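Local coordinates for berberine bridge enzyme-like 28 (Arabidopsis thaliana, PDB 5D79), which is an FAD-dependent oxidoreductase of the berberine bridge enzyme-like family, secreted by the plant and involved in adaptation to salt stress, at residues 409-421 and 497-509. Residues are numbered along the deposited sequence; the frame is centred on the assembly and turned at random.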
loop_
_atom_site.group_PDB
_atom_site.type_symbol
_atom_site.label_atom_id
_atom_site.label_comp_id
_atom_site.label_asym_id
_atom_site.label_seq_id
_atom_site.Cartn_x
_atom_site.Cartn_y
_atom_site.Cartn_z
ATOM N N GLU A 409 -6.619 -19.448 -0.564
ATOM C CA GLU A 409 -7.436 -20.042 -1.606
ATOM C C GLU A 409 -6.813 -19.760 -2.966
ATOM O O GLU A 409 -6.627 -20.671 -3.778
ATOM C CB GLU A 409 -8.861 -19.503 -1.543
ATOM C CG GLU A 409 -9.721 -19.942 -2.693
ATOM C CD GLU A 409 -11.193 -19.802 -2.390
ATOM O OE1 GLU A 409 -11.993 -19.798 -3.351
ATOM O OE2 GLU A 409 -11.544 -19.699 -1.191
ATOM N N MET A 410 -6.485 -18.490 -3.199
ATOM C CA MET A 410 -5.811 -18.068 -4.426
ATOM C C MET A 410 -4.394 -18.627 -4.520
ATOM O O MET A 410 -3.699 -18.715 -3.501
ATOM C CB MET A 410 -5.766 -16.548 -4.509
ATOM C CG MET A 410 -7.111 -15.911 -4.764
ATOM S SD MET A 410 -6.910 -14.139 -4.961
ATOM C CE MET A 410 -6.220 -14.038 -6.612
ATOM N N ALA A 411 -3.971 -19.002 -5.731
ATOM C CA ALA A 411 -2.635 -19.553 -5.935
ATOM C C ALA A 411 -1.646 -18.438 -6.233
ATOM O O ALA A 411 -2.036 -17.358 -6.682
ATOM C CB ALA A 411 -2.636 -20.578 -7.048
ATOM N N GLU A 412 -0.365 -18.696 -5.968
ATOM C CA GLU A 412 0.692 -17.696 -6.145
ATOM C C GLU A 412 0.675 -17.032 -7.537
ATOM O O GLU A 412 0.786 -15.805 -7.642
ATOM C CB GLU A 412 2.058 -18.347 -5.896
ATOM C CG GLU A 412 3.254 -17.424 -6.112
ATOM C CD GLU A 412 4.581 -18.157 -6.046
ATOM O OE1 GLU A 412 4.628 -19.339 -6.461
ATOM O OE2 GLU A 412 5.570 -17.552 -5.573
ATOM N N TYR A 413 0.510 -17.853 -8.583
ATOM C CA TYR A 413 0.623 -17.438 -9.981
ATOM C C TYR A 413 -0.496 -16.517 -10.476
ATOM O O TYR A 413 -0.367 -15.903 -11.526
ATOM C CB TYR A 413 0.673 -18.683 -10.884
ATOM C CG TYR A 413 -0.706 -19.243 -11.220
ATOM C CD1 TYR A 413 -1.323 -20.179 -10.394
ATOM C CD2 TYR A 413 -1.391 -18.831 -12.367
ATOM C CE1 TYR A 413 -2.581 -20.669 -10.692
ATOM C CE2 TYR A 413 -2.650 -19.319 -12.665
ATOM C CZ TYR A 413 -3.236 -20.233 -11.826
ATOM O OH TYR A 413 -4.482 -20.711 -12.130
ATOM N N GLU A 414 -1.596 -16.428 -9.742
ATOM C CA GLU A 414 -2.784 -15.745 -10.250
ATOM C C GLU A 414 -2.607 -14.249 -10.475
ATOM O O GLU A 414 -3.092 -13.715 -11.463
ATOM C CB GLU A 414 -3.966 -15.980 -9.313
ATOM C CG GLU A 414 -4.455 -17.426 -9.347
ATOM C CD GLU A 414 -5.708 -17.647 -8.529
ATOM O OE1 GLU A 414 -5.739 -18.613 -7.730
ATOM O OE2 GLU A 414 -6.656 -16.851 -8.689
ATOM N N THR A 415 -1.951 -13.570 -9.542
ATOM C CA THR A 415 -1.575 -12.171 -9.719
ATOM C C THR A 415 -0.131 -12.061 -9.256
ATOM O O THR A 415 0.361 -12.953 -8.565
ATOM C CB THR A 415 -2.488 -11.199 -8.924
ATOM O OG1 THR A 415 -2.222 -11.315 -7.525
ATOM C CG2 THR A 415 -3.965 -11.477 -9.184
ATOM N N PRO A 416 0.571 -10.989 -9.646
ATOM C CA PRO A 416 1.987 -10.890 -9.262
ATOM C C PRO A 416 2.263 -11.014 -7.752
ATOM O O PRO A 416 3.304 -11.580 -7.396
ATOM C CB PRO A 416 2.387 -9.509 -9.785
ATOM C CG PRO A 416 1.533 -9.335 -11.005
ATOM C CD PRO A 416 0.200 -9.965 -10.637
ATOM N N PHE A 417 1.363 -10.525 -6.897
ATOM C CA PHE A 417 1.485 -10.715 -5.450
ATOM C C PHE A 417 1.594 -12.214 -5.123
ATOM O O PHE A 417 0.676 -12.993 -5.412
ATOM C CB PHE A 417 0.288 -10.078 -4.726
ATOM C CG PHE A 417 0.343 -10.207 -3.235
ATOM C CD1 PHE A 417 -0.127 -11.354 -2.604
ATOM C CD2 PHE A 417 0.863 -9.180 -2.461
ATOM C CE1 PHE A 417 -0.074 -11.484 -1.233
ATOM C CE2 PHE A 417 0.913 -9.295 -1.083
ATOM C CZ PHE A 417 0.441 -10.455 -0.465
ATOM N N PRO A 418 2.723 -12.629 -4.530
ATOM C CA PRO A 418 3.008 -14.059 -4.422
ATOM C C PRO A 418 2.622 -14.715 -3.096
ATOM O O PRO A 418 2.632 -15.943 -2.997
ATOM C CB PRO A 418 4.526 -14.091 -4.582
ATOM C CG PRO A 418 4.953 -12.880 -3.829
ATOM C CD PRO A 418 3.910 -11.825 -4.185
ATOM N N HIS A 419 2.312 -13.913 -2.088
ATOM C CA HIS A 419 2.219 -14.417 -0.720
ATOM C C HIS A 419 0.839 -14.945 -0.392
ATOM O O HIS A 419 0.025 -14.259 0.222
ATOM C CB HIS A 419 2.610 -13.316 0.257
ATOM C CG HIS A 419 3.830 -12.570 -0.163
ATOM N ND1 HIS A 419 5.100 -13.070 0.009
ATOM C CD2 HIS A 419 3.973 -11.383 -0.790
ATOM C CE1 HIS A 419 5.975 -12.214 -0.480
ATOM N NE2 HIS A 419 5.316 -11.180 -0.965
ATOM N N ARG A 420 0.588 -16.179 -0.795
ATOM C CA ARG A 420 -0.725 -16.776 -0.631
ATOM C C ARG A 420 -0.645 -17.953 0.348
ATOM O O ARG A 420 -0.153 -17.781 1.456
ATOM C CB ARG A 420 -1.293 -17.199 -1.997
ATOM C CG ARG A 420 -1.274 -16.078 -3.055
ATOM C CD ARG A 420 -2.148 -14.865 -2.714
ATOM N NE ARG A 420 -2.256 -13.973 -3.869
ATOM C CZ ARG A 420 -3.199 -13.046 -4.049
ATOM N NH1 ARG A 420 -4.159 -12.854 -3.143
ATOM N NH2 ARG A 420 -3.188 -12.306 -5.151
ATOM N N GLY A 421 -1.124 -19.129 -0.053
ATOM C CA GLY A 421 -1.089 -20.303 0.800
ATOM C C GLY A 421 0.275 -20.559 1.405
ATOM O O GLY A 421 1.308 -20.365 0.757
ATOM N N VAL A 497 12.821 -11.269 -6.130
ATOM C CA VAL A 497 12.283 -12.522 -5.609
ATOM C C VAL A 497 11.725 -12.371 -4.171
ATOM O O VAL A 497 10.933 -13.196 -3.703
ATOM C CB VAL A 497 13.344 -13.629 -5.654
ATOM C CG1 VAL A 497 13.862 -13.785 -7.078
ATOM C CG2 VAL A 497 14.479 -13.316 -4.716
ATOM N N LYS A 498 12.113 -11.304 -3.477
ATOM C CA LYS A 498 11.592 -11.054 -2.141
ATOM C C LYS A 498 10.155 -10.504 -2.218
ATOM O O LYS A 498 9.247 -10.944 -1.507
ATOM C CB LYS A 498 12.517 -10.089 -1.393
ATOM C CG LYS A 498 13.957 -10.575 -1.254
ATOM C CD LYS A 498 14.787 -9.535 -0.512
ATOM C CE LYS A 498 16.195 -10.038 -0.206
ATOM N NZ LYS A 498 16.982 -9.009 0.534
ATOM N N TYR A 499 9.958 -9.555 -3.122
ATOM C CA TYR A 499 8.654 -8.959 -3.358
ATOM C C TYR A 499 7.696 -9.897 -4.089
ATOM O O TYR A 499 6.507 -9.926 -3.787
ATOM C CB TYR A 499 8.804 -7.695 -4.192
ATOM C CG TYR A 499 9.372 -6.473 -3.519
ATOM C CD1 TYR A 499 9.036 -6.135 -2.212
ATOM C CD2 TYR A 499 10.205 -5.610 -4.226
ATOM C CE1 TYR A 499 9.550 -4.973 -1.618
ATOM C CE2 TYR A 499 10.712 -4.450 -3.644
ATOM C CZ TYR A 499 10.382 -4.137 -2.348
ATOM O OH TYR A 499 10.899 -2.996 -1.796
ATOM N N PHE A 500 8.211 -10.640 -5.073
ATOM C CA PHE A 500 7.354 -11.352 -6.013
ATOM C C PHE A 500 7.569 -12.859 -6.102
ATOM O O PHE A 500 6.818 -13.539 -6.805
ATOM C CB PHE A 500 7.530 -10.753 -7.399
ATOM C CG PHE A 500 7.200 -9.298 -7.459
ATOM C CD1 PHE A 500 5.905 -8.866 -7.236
ATOM C CD2 PHE A 500 8.175 -8.364 -7.739
ATOM C CE1 PHE A 500 5.588 -7.539 -7.290
ATOM C CE2 PHE A 500 7.858 -7.028 -7.796
ATOM C CZ PHE A 500 6.558 -6.617 -7.569
ATOM N N LYS A 501 8.587 -13.364 -5.403
ATOM C CA LYS A 501 8.944 -14.792 -5.375
ATOM C C LYS A 501 8.974 -15.436 -6.769
ATOM O O LYS A 501 9.711 -14.978 -7.636
ATOM C CB LYS A 501 7.999 -15.556 -4.445
ATOM C CG LYS A 501 8.076 -15.062 -3.002
ATOM C CD LYS A 501 7.729 -16.158 -2.010
ATOM C CE LYS A 501 8.317 -15.859 -0.644
ATOM N NZ LYS A 501 7.536 -16.511 0.441
ATOM N N ASN A 502 8.184 -16.481 -6.994
ATOM C CA ASN A 502 8.234 -17.194 -8.277
ATOM C C ASN A 502 7.610 -16.416 -9.433
ATOM O O ASN A 502 7.723 -16.809 -10.593
ATOM C CB ASN A 502 7.559 -18.557 -8.148
ATOM C CG ASN A 502 8.210 -19.419 -7.090
ATOM O OD1 ASN A 502 9.428 -19.527 -7.039
ATOM N ND2 ASN A 502 7.403 -20.012 -6.219
ATOM N N ASN A 503 6.958 -15.304 -9.109
ATOM C CA ASN A 503 6.335 -14.455 -10.116
ATOM C C ASN A 503 7.314 -13.491 -10.768
ATOM O O ASN A 503 6.963 -12.806 -11.728
ATOM C CB ASN A 503 5.187 -13.654 -9.501
ATOM C CG ASN A 503 3.944 -14.488 -9.262
ATOM O OD1 ASN A 503 3.700 -15.493 -9.950
ATOM N ND2 ASN A 503 3.128 -14.056 -8.305
ATOM N N PHE A 504 8.532 -13.416 -10.240
ATOM C CA PHE A 504 9.501 -12.441 -10.734
ATOM C C PHE A 504 9.875 -12.641 -12.214
ATOM O O PHE A 504 9.967 -11.668 -12.961
ATOM C CB PHE A 504 10.768 -12.464 -9.878
ATOM C CG PHE A 504 11.860 -11.547 -10.381
ATOM C CD1 PHE A 504 11.733 -10.162 -10.263
ATOM C CD2 PHE A 504 13.013 -12.066 -10.966
ATOM C CE1 PHE A 504 12.734 -9.316 -10.719
ATOM C CE2 PHE A 504 14.014 -11.231 -11.425
ATOM C CZ PHE A 504 13.875 -9.848 -11.303
ATOM N N GLU A 505 10.068 -13.892 -12.635
ATOM C CA GLU A 505 10.486 -14.164 -14.011
ATOM C C GLU A 505 9.427 -13.726 -15.013
ATOM O O GLU A 505 9.756 -13.090 -16.011
ATOM C CB GLU A 505 10.820 -15.641 -14.200
ATOM C CG GLU A 505 12.090 -16.062 -13.469
ATOM C CD GLU A 505 13.350 -15.275 -13.884
ATOM O OE1 GLU A 505 13.463 -14.849 -15.060
ATOM O OE2 GLU A 505 14.229 -15.093 -13.011
ATOM N N ARG A 506 8.159 -14.034 -14.741
ATOM C CA ARG A 506 7.082 -13.587 -15.630
ATOM C C ARG A 506 7.032 -12.060 -15.759
ATOM O O ARG A 506 6.945 -11.532 -16.871
ATOM C CB ARG A 506 5.720 -14.105 -15.164
ATOM C CG ARG A 506 4.608 -13.696 -16.120
ATOM C CD ARG A 506 3.238 -14.260 -15.779
ATOM N NE ARG A 506 2.273 -13.866 -16.806
ATOM C CZ ARG A 506 0.963 -14.069 -16.738
ATOM N NH1 ARG A 506 0.432 -14.673 -15.690
ATOM N NH2 ARG A 506 0.184 -13.661 -17.728
ATOM N N LEU A 507 7.090 -11.362 -14.624
ATOM C CA LEU A 507 7.096 -9.903 -14.602
ATOM C C LEU A 507 8.187 -9.341 -15.521
ATOM O O LEU A 507 7.952 -8.380 -16.261
ATOM C CB LEU A 507 7.294 -9.393 -13.171
ATOM C CG LEU A 507 6.073 -9.479 -12.262
ATOM C CD1 LEU A 507 6.488 -9.447 -10.806
ATOM C CD2 LEU A 507 5.106 -8.347 -12.586
ATOM N N VAL A 508 9.369 -9.962 -15.469
ATOM C CA VAL A 508 10.514 -9.580 -16.304
ATOM C C VAL A 508 10.236 -9.845 -17.783
ATOM O O VAL A 508 10.596 -9.038 -18.643
ATOM C CB VAL A 508 11.801 -10.328 -15.864
ATOM C CG1 VAL A 508 12.799 -10.440 -17.003
ATOM C CG2 VAL A 508 12.438 -9.627 -14.676
ATOM N N ARG A 509 9.577 -10.962 -18.075
ATOM C CA ARG A 509 9.170 -11.247 -19.446
ATOM C C ARG A 509 8.167 -10.191 -19.919
ATOM O O ARG A 509 8.337 -9.590 -20.987
ATOM C CB ARG A 509 8.570 -12.653 -19.567
ATOM C CG ARG A 509 9.513 -13.795 -19.171
ATOM C CD ARG A 509 10.893 -13.684 -19.810
ATOM N NE ARG A 509 11.645 -14.942 -19.724
ATOM C CZ ARG A 509 12.482 -15.259 -18.741
ATOM N NH1 ARG A 509 12.690 -14.412 -17.739
ATOM N NH2 ARG A 509 13.112 -16.425 -18.759
HETATM O O HOH W 1 1.763 -16.203 -13.631
#
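Asn-503 and Asn-502, in the turn between helices 488-500 and 504-514, meet loop 409-421 chiefly through side-chain amides, a clear case of asparagines pinning a loop that lacks regular backbone pairing. The amide nitrogen of Asn-503 serves two backbone carbonyls. From ND2 to O of Glu-412 the bond is 3.0 Å long and nearly straight (170°), lying in the amide plane with the donor above the plane of the Glu-412 carbonyl. The second bond, from ND2 to O of Pro-416, is unusually short at 2.6 Å, more bent, and also comes from above the carbonyl plane; O of Thr-415 lies 3.0 Å from the same ND2. Together the two bonds brace the 412-416 turn and would hold the amide's rotation.

Asn-502 grips the Glu-412 carboxylate, whose plane stands 74° from that of the amide. Its ND2 meets OE1 of Glu-412 at 2.9 Å on the syn lone pair, while its backbone N approaches OE2 from above the carboxylate plane. The carboxylate arrives there because the glutamate is extended, with CG anti to the backbone N (chi1 177°). A weak, bent bond runs from NE2 of His-419 to O of Tyr-499 (3.3 Å), near the end of the first helix, and a water links O of Tyr-413 to NH1 of Arg-506, whose NH2 forms a salt bridge with Asp-223.

The Pro-418 ring lies on the carbonyl oxygens of Tyr-499 and Phe-500, its CB 3.2 Å from O of Phe-500, and its CG sits over the centre of the His-419 ring. Apolar contacts join Pro-416 to Phe-500 and Leu-507; it crosses Leu-507 at about a right angle, CG to CD2 4.0 Å, and both touch Trp-226 of helix 222-227.

Lys-501, the first residue to leave helix 488-500, has positive phi, and the chain turns there toward helix 504-514; these two consecutive helices of the berberine-like C-terminal region, joined by a short turn, dock on the loop leading into strand 425-434 of the seven-stranded antiparallel sheet.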